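Local coordinates for thermostable carboxypeptidase 1 (Pyrococcus furiosus, PDB 1KA2), which releases amino acids one after another from the C-terminus of peptides with broad specificity, as a cobalt-dependent homodimeric metallocarboxypeptidase of family M32, at residues W218-Q221 / K222-F225; Y258-R261 / R262-S266; V268-F271 / G272-L275; Q301-F304 / W305-I309. All blocks are in the same frame, centred on the assembly; numbering follows the deposited sequence.

Each of the four contacts is local, made within one helix or at its end, and none encloses another; they follow in series along the chain. Interaction 1 finishes helix 209-223. Interaction 2 comes after strand 248-253 and starts helix 261-278, which interaction 3 continues with the HEXXH residues, and interaction 4 lies on helix 295-309, the next helix. The ties between them are made in space: Ile219 packs on Ile264, joining interactions 1 and 2, and Phe223 and Phe225 meet Phe271 of interaction 3. Interactions 3 and 4 have centres about 8 Å apart, and His269 ND1 lies 2.9 Å from Glu306 OE1, a probable hydrogen bond beside the metal.

Interaction 1 of 4, residues W218-Q221 / K222-F225; sequences WILQ and KFGF
Lys222 lies over one face of the Trp218 indole in the last turn of helix 209-223, which a Schellman motif brings to an end. CG of Lys222 stands 3.6 Å from the centroid of the six-membered ring of Trp218 and only 5° off its normal, a CH-pi contact. The lysine chain bends at CB-CG (chi2 -57°), which carries it over the indole until CE reaches CZ2 of Trp218 at 3.4 Å. One residue on, Ile219 and Phe223 lie side by side, pointing the same way; the CG2 methyl of Ile219 sits over the phenyl face, 4.0 Å from the centroid of the Phe223 ring. Leu220 and Phe225 also run alongside each other in a common direction. Gly224, with positive phi, is the C-prime residue, and its N makes a weak bond to Gln221 O. The chain then turns back, and Phe225 N donates to Leu220 O at 2.9 Å. Helices 313-326 and 261-278 cover the apolar flank, Ile319 touching Trp218 and Val268 touching Phe223. On the Phe225 side, the CD1 methyl of Leu220 approaches ring atom CD2 of Phe225 to 3.7 Å.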
# COMPACT_ATOMS: atom_id res chain seq x y z
N TRP A 218 1.51 -8.88 -22.99
CA TRP A 218 2.43 -9.45 -23.97
C TRP A 218 3.54 -8.46 -24.32
O TRP A 218 4.71 -8.85 -24.45
CB TRP A 218 1.68 -9.81 -25.25
CG TRP A 218 2.50 -10.55 -26.27
CD1 TRP A 218 2.67 -11.91 -26.36
CD2 TRP A 218 3.21 -9.99 -27.38
NE1 TRP A 218 3.43 -12.22 -27.45
CE2 TRP A 218 3.78 -11.07 -28.10
CE3 TRP A 218 3.42 -8.68 -27.84
CZ2 TRP A 218 4.54 -10.87 -29.26
CZ3 TRP A 218 4.18 -8.49 -28.99
CH2 TRP A 218 4.73 -9.58 -29.69
N ILE A 219 3.18 -7.20 -24.49
CA ILE A 219 4.18 -6.19 -24.83
C ILE A 219 5.16 -6.00 -23.67
O ILE A 219 6.38 -5.94 -23.88
CB ILE A 219 3.52 -4.85 -25.18
CG1 ILE A 219 2.72 -5.00 -26.48
CG2 ILE A 219 4.59 -3.76 -25.32
CD1 ILE A 219 2.04 -3.72 -26.95
N LEU A 220 4.65 -5.93 -22.45
CA LEU A 220 5.55 -5.74 -21.32
C LEU A 220 6.53 -6.92 -21.16
O LEU A 220 7.68 -6.71 -20.79
CB LEU A 220 4.76 -5.49 -20.04
CG LEU A 220 4.11 -4.10 -19.99
CD1 LEU A 220 3.32 -3.96 -18.70
CD2 LEU A 220 5.18 -3.01 -20.08
N GLN A 221 6.09 -8.14 -21.45
CA GLN A 221 6.99 -9.29 -21.34
C GLN A 221 8.01 -9.22 -22.48
O GLN A 221 9.15 -9.66 -22.33
CB GLN A 221 6.20 -10.60 -21.41
CG GLN A 221 4.98 -10.61 -20.51
CD GLN A 221 4.25 -11.96 -20.51
OE1 GLN A 221 4.35 -12.71 -19.55
NE2 GLN A 221 3.52 -12.26 -21.57
N LYS A 222 7.60 -8.66 -23.62
CA LYS A 222 8.51 -8.53 -24.74
C LYS A 222 9.59 -7.52 -24.39
O LYS A 222 10.72 -7.63 -24.87
CB LYS A 222 7.76 -8.11 -26.00
CG LYS A 222 7.04 -9.26 -26.67
CD LYS A 222 8.03 -10.37 -27.00
CE LYS A 222 7.30 -11.63 -27.44
NZ LYS A 222 8.24 -12.75 -27.71
N PHE A 223 9.24 -6.55 -23.56
CA PHE A 223 10.19 -5.52 -23.12
C PHE A 223 11.06 -6.05 -21.98
O PHE A 223 12.06 -5.42 -21.62
CB PHE A 223 9.45 -4.27 -22.61
CG PHE A 223 8.85 -3.41 -23.69
CD1 PHE A 223 9.15 -3.60 -25.03
CD2 PHE A 223 8.00 -2.35 -23.35
CE1 PHE A 223 8.62 -2.77 -26.01
CE2 PHE A 223 7.46 -1.51 -24.32
CZ PHE A 223 7.78 -1.71 -25.65
N GLY A 224 10.67 -7.18 -21.40
CA GLY A 224 11.43 -7.72 -20.29
C GLY A 224 11.06 -7.06 -18.97
O GLY A 224 11.84 -7.09 -18.01
N PHE A 225 9.87 -6.47 -18.92
CA PHE A 225 9.37 -5.82 -17.70
C PHE A 225 9.29 -6.97 -16.68
O PHE A 225 8.56 -7.94 -16.88
CB PHE A 225 7.99 -5.21 -17.99
CG PHE A 225 7.51 -4.26 -16.92
CD1 PHE A 225 8.32 -3.24 -16.47
CD2 PHE A 225 6.22 -4.38 -16.41
CE1 PHE A 225 7.87 -2.32 -15.52
CE2 PHE A 225 5.76 -3.47 -15.46
CZ PHE A 225 6.59 -2.44 -15.01

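Interaction 2 of 4, residues Y258-R261 / R262-S266; sequences YDFR and RTILS
Arg262 meets Asp259 through both backbone and side chain. Its N donates to Asp259 O at 3.0 Å, and its chain, extended from CG to NE, reaches back along the same residue. There NE of Arg262 makes a salt bridge of 3.2 Å with OD2 of Asp259, but the hydrogen bond within it is weak: the N-H...O angle is only 121°, and the carboxylate and guanidinium planes stand 85° apart. A second carboxylate, that of Glu353, pairs with Arg262 NH2, while Asp259 OD1 is hydrogen-bonded to the hydroxyl of Tyr341. A leucine in place of Arg262 would probably leave the carboxylates of Asp259 and Glu353 without the positive charge they share. Thr263 follows, its CG2 methyl 3.4 Å from Phe260 O; its hydroxyl turns to other partners, among them Asn216 and the backbone O of Arg254. These residues form the first turn of helix 261-278, where the loop after strand 248-253 passes into the helix that carries the HEXXH motif further on. Ile264 N makes a long, weak bond to Phe260 O. Its side chain runs beside that of Phe260, with CG1 next to the backbone N and CD1 directed to the ring edge, 3.5 Å from CD1 of Phe260. Met212 and Leu323, from helices 209-223 and 313-326, also pack on Ile264. At Leu265 the helical bonding becomes straighter: its N donates to Arg261 O at 3.0 Å, with an N-H...O angle of 169°, and its CB lies 3.6 Å from the same oxygen.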
# COMPACT_ATOMS: atom_id res chain seq x y z
N TYR A 258 -12.27 1.76 -25.79
CA TYR A 258 -12.24 2.03 -27.23
C TYR A 258 -10.95 2.79 -27.54
O TYR A 258 -10.28 3.27 -26.63
CB TYR A 258 -13.47 2.84 -27.65
CG TYR A 258 -13.51 4.25 -27.07
CD1 TYR A 258 -13.00 5.33 -27.78
CD2 TYR A 258 -14.05 4.49 -25.80
CE1 TYR A 258 -13.01 6.62 -27.24
CE2 TYR A 258 -14.06 5.77 -25.25
CZ TYR A 258 -13.54 6.84 -25.98
OH TYR A 258 -13.54 8.11 -25.44
N ASP A 259 -10.59 2.89 -28.82
CA ASP A 259 -9.36 3.58 -29.24
C ASP A 259 -8.18 2.89 -28.56
O ASP A 259 -7.46 3.52 -27.78
CB ASP A 259 -9.43 5.05 -28.81
CG ASP A 259 -8.54 5.95 -29.64
OD1 ASP A 259 -7.65 5.44 -30.34
OD2 ASP A 259 -8.73 7.18 -29.59
N PHE A 260 -7.98 1.61 -28.86
CA PHE A 260 -6.92 0.83 -28.22
C PHE A 260 -5.50 1.38 -28.22
O PHE A 260 -4.65 0.92 -27.45
CB PHE A 260 -6.93 -0.62 -28.75
CG PHE A 260 -6.21 -0.82 -30.06
CD1 PHE A 260 -4.82 -0.94 -30.10
CD2 PHE A 260 -6.93 -0.98 -31.25
CE1 PHE A 260 -4.16 -1.22 -31.30
CE2 PHE A 260 -6.27 -1.26 -32.45
CZ PHE A 260 -4.89 -1.38 -32.48
N ARG A 261 -5.23 2.37 -29.07
CA ARG A 261 -3.91 2.97 -29.13
C ARG A 261 -3.55 3.58 -27.77
O ARG A 261 -2.40 3.54 -27.33
CB ARG A 261 -3.88 4.07 -30.20
CG ARG A 261 -4.75 5.28 -29.83
CD ARG A 261 -5.05 6.20 -31.00
NE ARG A 261 -3.84 6.58 -31.72
CZ ARG A 261 -3.45 7.84 -31.92
NH1 ARG A 261 -4.17 8.84 -31.43
NH2 ARG A 261 -2.33 8.08 -32.60
N ARG A 262 -4.56 4.15 -27.12
CA ARG A 262 -4.37 4.81 -25.83
C ARG A 262 -3.73 3.96 -24.74
O ARG A 262 -2.69 4.32 -24.18
CB ARG A 262 -5.70 5.33 -25.30
CG ARG A 262 -6.34 6.42 -26.12
CD ARG A 262 -7.77 6.62 -25.63
NE ARG A 262 -8.52 7.58 -26.44
CZ ARG A 262 -8.36 8.89 -26.37
NH1 ARG A 262 -7.48 9.40 -25.52
NH2 ARG A 262 -9.09 9.69 -27.14
N THR A 263 -4.35 2.83 -24.42
CA THR A 263 -3.83 1.99 -23.37
C THR A 263 -2.47 1.43 -23.73
O THR A 263 -1.61 1.29 -22.87
CB THR A 263 -4.82 0.84 -23.04
OG1 THR A 263 -4.35 0.14 -21.88
CG2 THR A 263 -4.95 -0.14 -24.21
N ILE A 264 -2.26 1.13 -25.01
CA ILE A 264 -0.97 0.59 -25.44
C ILE A 264 0.18 1.57 -25.27
O ILE A 264 1.14 1.29 -24.56
CB ILE A 264 -1.00 0.14 -26.93
CG1 ILE A 264 -1.84 -1.13 -27.10
CG2 ILE A 264 0.44 -0.08 -27.44
CD1 ILE A 264 -1.84 -1.70 -28.51
N LEU A 265 0.09 2.72 -25.94
CA LEU A 265 1.17 3.70 -25.86
C LEU A 265 1.35 4.24 -24.46
O LEU A 265 2.45 4.59 -24.05
CB LEU A 265 0.93 4.84 -26.85
CG LEU A 265 1.12 4.40 -28.31
CD1 LEU A 265 0.63 5.48 -29.25
CD2 LEU A 265 2.59 4.09 -28.55
N SER A 266 0.24 4.32 -23.72
CA SER A 266 0.27 4.79 -22.35
C SER A 266 1.07 3.82 -21.48
O SER A 266 1.86 4.24 -20.63
CB SER A 266 -1.15 4.91 -21.82
OG SER A 266 -1.13 5.07 -20.43

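Interaction 3 of 4, residues V268-F271 / G272-L275; sequences VHEF and GHAL. With MG (magnesium ion), chain B.
His269 and His273, one helical turn apart, bind the same magnesium ion through NE2, at 2.3 Å for His269 and 2.1 Å for His273. Three waters and Glu299 complete six ligands; these three residues are the site known to hold the catalytic cobalt. The imidazoles form an offset edge-to-face pair, the edge of His273 turned to the face of His269 with the planes at 80°. They differ at the first torsion: CG of His269 is anti to its backbone N (chi1 180°), whereas CG of His273 lies beside its own (chi1 -77°), and both rings thereby reach one ion. Between them in sequence, Glu270, the predicted proton donor/acceptor of the HEXXH motif, bends at chi2 and accepts a bond from a metal-bound water at OE2, 2.6 Å away. Its OE1 lies 3.4 Å from CD2 of His273 and is bonded to Thr241. In the second shell, His269 ND1 pairs with Glu306 and His273 ND1 with His298, which, with the metal bond at NE2, would hold each ring's rotation. Behind the site, Phe271 lies beside Leu275, whose CB stands over the phenyl face, 4.1 Å from CZ of Phe271; the same ring meets Phe223 and, edge-to-face, Trp305. With an alanine here, those two rings and Leu275 CB would probably lose the phenyl they pack on, opening a gap. Leu275 N bonds Phe271 O at 2.8 Å. Helix 295-309 packs on the histidines through Ser302, helix 209-223 meets Val268 and Phe271, and strands 241-243 and 248-253 lie against Ala274.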
# COMPACT_ATOMS: atom_id res chain seq x y z
N VAL A 268 3.37 1.73 -22.56
CA VAL A 268 4.74 1.84 -23.05
C VAL A 268 5.37 3.10 -22.46
O VAL A 268 6.51 3.08 -21.97
CB VAL A 268 4.76 1.92 -24.59
CG1 VAL A 268 6.20 1.95 -25.11
CG2 VAL A 268 4.02 0.73 -25.17
N HIS A 269 4.62 4.20 -22.51
CA HIS A 269 5.08 5.48 -21.96
C HIS A 269 5.52 5.24 -20.52
O HIS A 269 6.67 5.50 -20.16
CB HIS A 269 3.94 6.51 -21.98
CG HIS A 269 4.32 7.86 -21.42
ND1 HIS A 269 4.93 8.83 -22.19
CD2 HIS A 269 4.16 8.39 -20.19
CE1 HIS A 269 5.11 9.91 -21.45
NE2 HIS A 269 4.66 9.67 -20.23
N GLU A 270 4.61 4.73 -19.69
CA GLU A 270 4.96 4.47 -18.30
C GLU A 270 6.11 3.47 -18.17
O GLU A 270 6.93 3.59 -17.27
CB GLU A 270 3.74 3.98 -17.51
CG GLU A 270 2.57 5.00 -17.41
CD GLU A 270 3.02 6.43 -17.08
OE1 GLU A 270 3.83 6.62 -16.14
OE2 GLU A 270 2.54 7.36 -17.75
N PHE A 271 6.18 2.49 -19.06
CA PHE A 271 7.28 1.53 -18.99
C PHE A 271 8.61 2.29 -19.06
O PHE A 271 9.58 1.96 -18.37
CB PHE A 271 7.21 0.53 -20.15
CG PHE A 271 8.48 -0.26 -20.34
CD1 PHE A 271 8.78 -1.34 -19.52
CD2 PHE A 271 9.42 0.13 -21.30
CE1 PHE A 271 10.00 -2.02 -19.64
CE2 PHE A 271 10.63 -0.54 -21.44
CZ PHE A 271 10.93 -1.62 -20.60
N GLY A 272 8.64 3.31 -19.92
CA GLY A 272 9.85 4.10 -20.09
C GLY A 272 10.30 4.76 -18.80
O GLY A 272 11.49 4.86 -18.51
N HIS A 273 9.32 5.22 -18.02
CA HIS A 273 9.61 5.84 -16.73
C HIS A 273 10.17 4.78 -15.79
O HIS A 273 11.17 5.01 -15.10
CB HIS A 273 8.33 6.40 -16.10
CG HIS A 273 7.86 7.69 -16.69
ND1 HIS A 273 8.61 8.84 -16.67
CD2 HIS A 273 6.68 8.02 -17.27
CE1 HIS A 273 7.92 9.83 -17.21
NE2 HIS A 273 6.74 9.35 -17.58
N ALA A 274 9.50 3.64 -15.77
CA ALA A 274 9.85 2.53 -14.89
C ALA A 274 11.24 1.94 -15.11
O ALA A 274 12.01 1.78 -14.16
CB ALA A 274 8.79 1.43 -15.00
N LEU A 275 11.57 1.61 -16.37
CA LEU A 275 12.87 1.03 -16.70
C LEU A 275 13.95 1.89 -16.08
O LEU A 275 14.92 1.40 -15.50
CB LEU A 275 13.07 0.96 -18.22
CG LEU A 275 14.42 0.39 -18.69
CD1 LEU A 275 14.48 -1.10 -18.38
CD2 LEU A 275 14.59 0.60 -20.18
MG MG B . 5.19 10.59 -18.17
O HOH W 1 3.54 9.64 -17.07
O HOH W 2 5.14 11.95 -16.48
O HOH W 3 3.78 12.13 -18.97

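Interaction 4 of 4, residues Q301-F304 / W305-I309; sequences QSRF and WENII
Arg303 reaches along helix 295-309 to Glu306 and Asn307, one turn on. Its CB lies 4.1 Å from ND2 of Asn307, an amide whose OD1 is hydrogen-bonded to Arg311. The chain bends at CB-CG (chi2 -62°), bringing CD to 3.5 Å from the same ND2 and to 3.4 Å from OE1 of Glu306. NE makes a long, weak ion pair with Glu299, and the guanidinium a cation-pi contact with Tyr359. At the tip, NH1 of Arg303 forms a salt bridge with OE1 of Glu306 at 2.8 Å, meeting it on the syn side, with guanidinium and carboxylate only 16° from coplanar. A water bridges NH1 to Glu306 OE2, so OE1 is held directly and OE2 through the water. This OE1 also belongs to the metal site's second shell. On another flank, Phe304 turns its edge to the face of Trp305, its CD2 4.0 Å from CD1 of Trp305. Ile308 CG2 lies over a face of the Phe304 ring. The backbone widens to a pi-type turn at 305-309; Arg303 O takes Asn307 N in the usual helical bond and, weakly, Ile308 N. Helix 261-278 borders Ser302 and Trp305, helix 421-440 touches Arg303 and Ile308, and helices 444-450 and 454-465 pack against Phe304.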
# COMPACT_ATOMS: atom_id res chain seq x y z
N GLN A 301 12.70 9.53 -21.25
CA GLN A 301 12.66 8.08 -21.25
C GLN A 301 11.28 7.57 -21.65
O GLN A 301 11.16 6.68 -22.49
CB GLN A 301 13.05 7.54 -19.88
CG GLN A 301 14.46 7.93 -19.51
CD GLN A 301 15.46 7.49 -20.57
OE1 GLN A 301 15.70 6.30 -20.76
NE2 GLN A 301 16.03 8.46 -21.28
N SER A 302 10.25 8.15 -21.04
CA SER A 302 8.88 7.74 -21.36
C SER A 302 8.57 8.01 -22.83
O SER A 302 7.96 7.18 -23.49
CB SER A 302 7.88 8.49 -20.47
OG SER A 302 7.93 9.89 -20.68
N ARG A 303 8.98 9.18 -23.33
CA ARG A 303 8.72 9.53 -24.73
C ARG A 303 9.61 8.73 -25.67
O ARG A 303 9.24 8.47 -26.81
CB ARG A 303 8.95 11.03 -24.97
CG ARG A 303 7.98 11.93 -24.20
CD ARG A 303 6.52 11.69 -24.62
NE ARG A 303 5.67 12.79 -24.17
CZ ARG A 303 4.35 12.84 -24.30
NH1 ARG A 303 3.70 11.83 -24.86
NH2 ARG A 303 3.69 13.90 -23.87
N PHE A 304 10.78 8.32 -25.19
CA PHE A 304 11.66 7.52 -26.02
C PHE A 304 10.93 6.22 -26.36
O PHE A 304 10.80 5.87 -27.53
CB PHE A 304 12.96 7.18 -25.29
CG PHE A 304 13.97 6.45 -26.15
CD1 PHE A 304 14.81 7.15 -27.01
CD2 PHE A 304 14.03 5.06 -26.15
CE1 PHE A 304 15.71 6.48 -27.85
CE2 PHE A 304 14.92 4.37 -26.99
CZ PHE A 304 15.76 5.09 -27.83
N TRP A 305 10.44 5.52 -25.34
CA TRP A 305 9.74 4.27 -25.57
C TRP A 305 8.39 4.45 -26.24
O TRP A 305 8.01 3.66 -27.12
CB TRP A 305 9.57 3.50 -24.26
CG TRP A 305 10.87 2.97 -23.78
CD1 TRP A 305 11.83 3.65 -23.10
CD2 TRP A 305 11.44 1.70 -24.10
NE1 TRP A 305 12.96 2.89 -22.98
CE2 TRP A 305 12.75 1.68 -23.58
CE3 TRP A 305 10.97 0.56 -24.77
CZ2 TRP A 305 13.60 0.59 -23.73
CZ3 TRP A 305 11.83 -0.53 -24.92
CH2 TRP A 305 13.12 -0.51 -24.39
N GLU A 306 7.66 5.48 -25.85
CA GLU A 306 6.34 5.71 -26.44
C GLU A 306 6.35 6.12 -27.92
O GLU A 306 5.72 5.45 -28.75
CB GLU A 306 5.59 6.79 -25.66
CG GLU A 306 4.20 7.06 -26.22
CD GLU A 306 3.64 8.37 -25.73
OE1 GLU A 306 4.36 9.08 -25.00
OE2 GLU A 306 2.48 8.70 -26.09
N ASN A 307 7.04 7.21 -28.24
CA ASN A 307 7.07 7.73 -29.61
C ASN A 307 8.20 7.23 -30.51
O ASN A 307 7.96 6.87 -31.66
CB ASN A 307 7.08 9.26 -29.57
CG ASN A 307 5.92 9.84 -28.78
OD1 ASN A 307 4.79 9.34 -28.86
ND2 ASN A 307 6.18 10.89 -28.02
N ILE A 308 9.42 7.23 -30.00
CA ILE A 308 10.55 6.77 -30.79
C ILE A 308 10.37 5.31 -31.22
O ILE A 308 10.62 4.96 -32.37
CB ILE A 308 11.87 6.89 -30.00
CG1 ILE A 308 12.06 8.34 -29.53
CG2 ILE A 308 13.05 6.44 -30.86
CD1 ILE A 308 12.15 9.37 -30.66
N ILE A 309 9.93 4.48 -30.28
CA ILE A 309 9.73 3.04 -30.52
C ILE A 309 8.27 2.64 -30.74
O ILE A 309 7.94 1.97 -31.72
CB ILE A 309 10.27 2.21 -29.33
CG1 ILE A 309 11.78 2.42 -29.23
CG2 ILE A 309 9.93 0.74 -29.51
CD1 ILE A 309 12.48 1.56 -28.19
O HOH W 4 13.75 4.31 -20.31
O HOH W 5 0.88 11.07 -25.97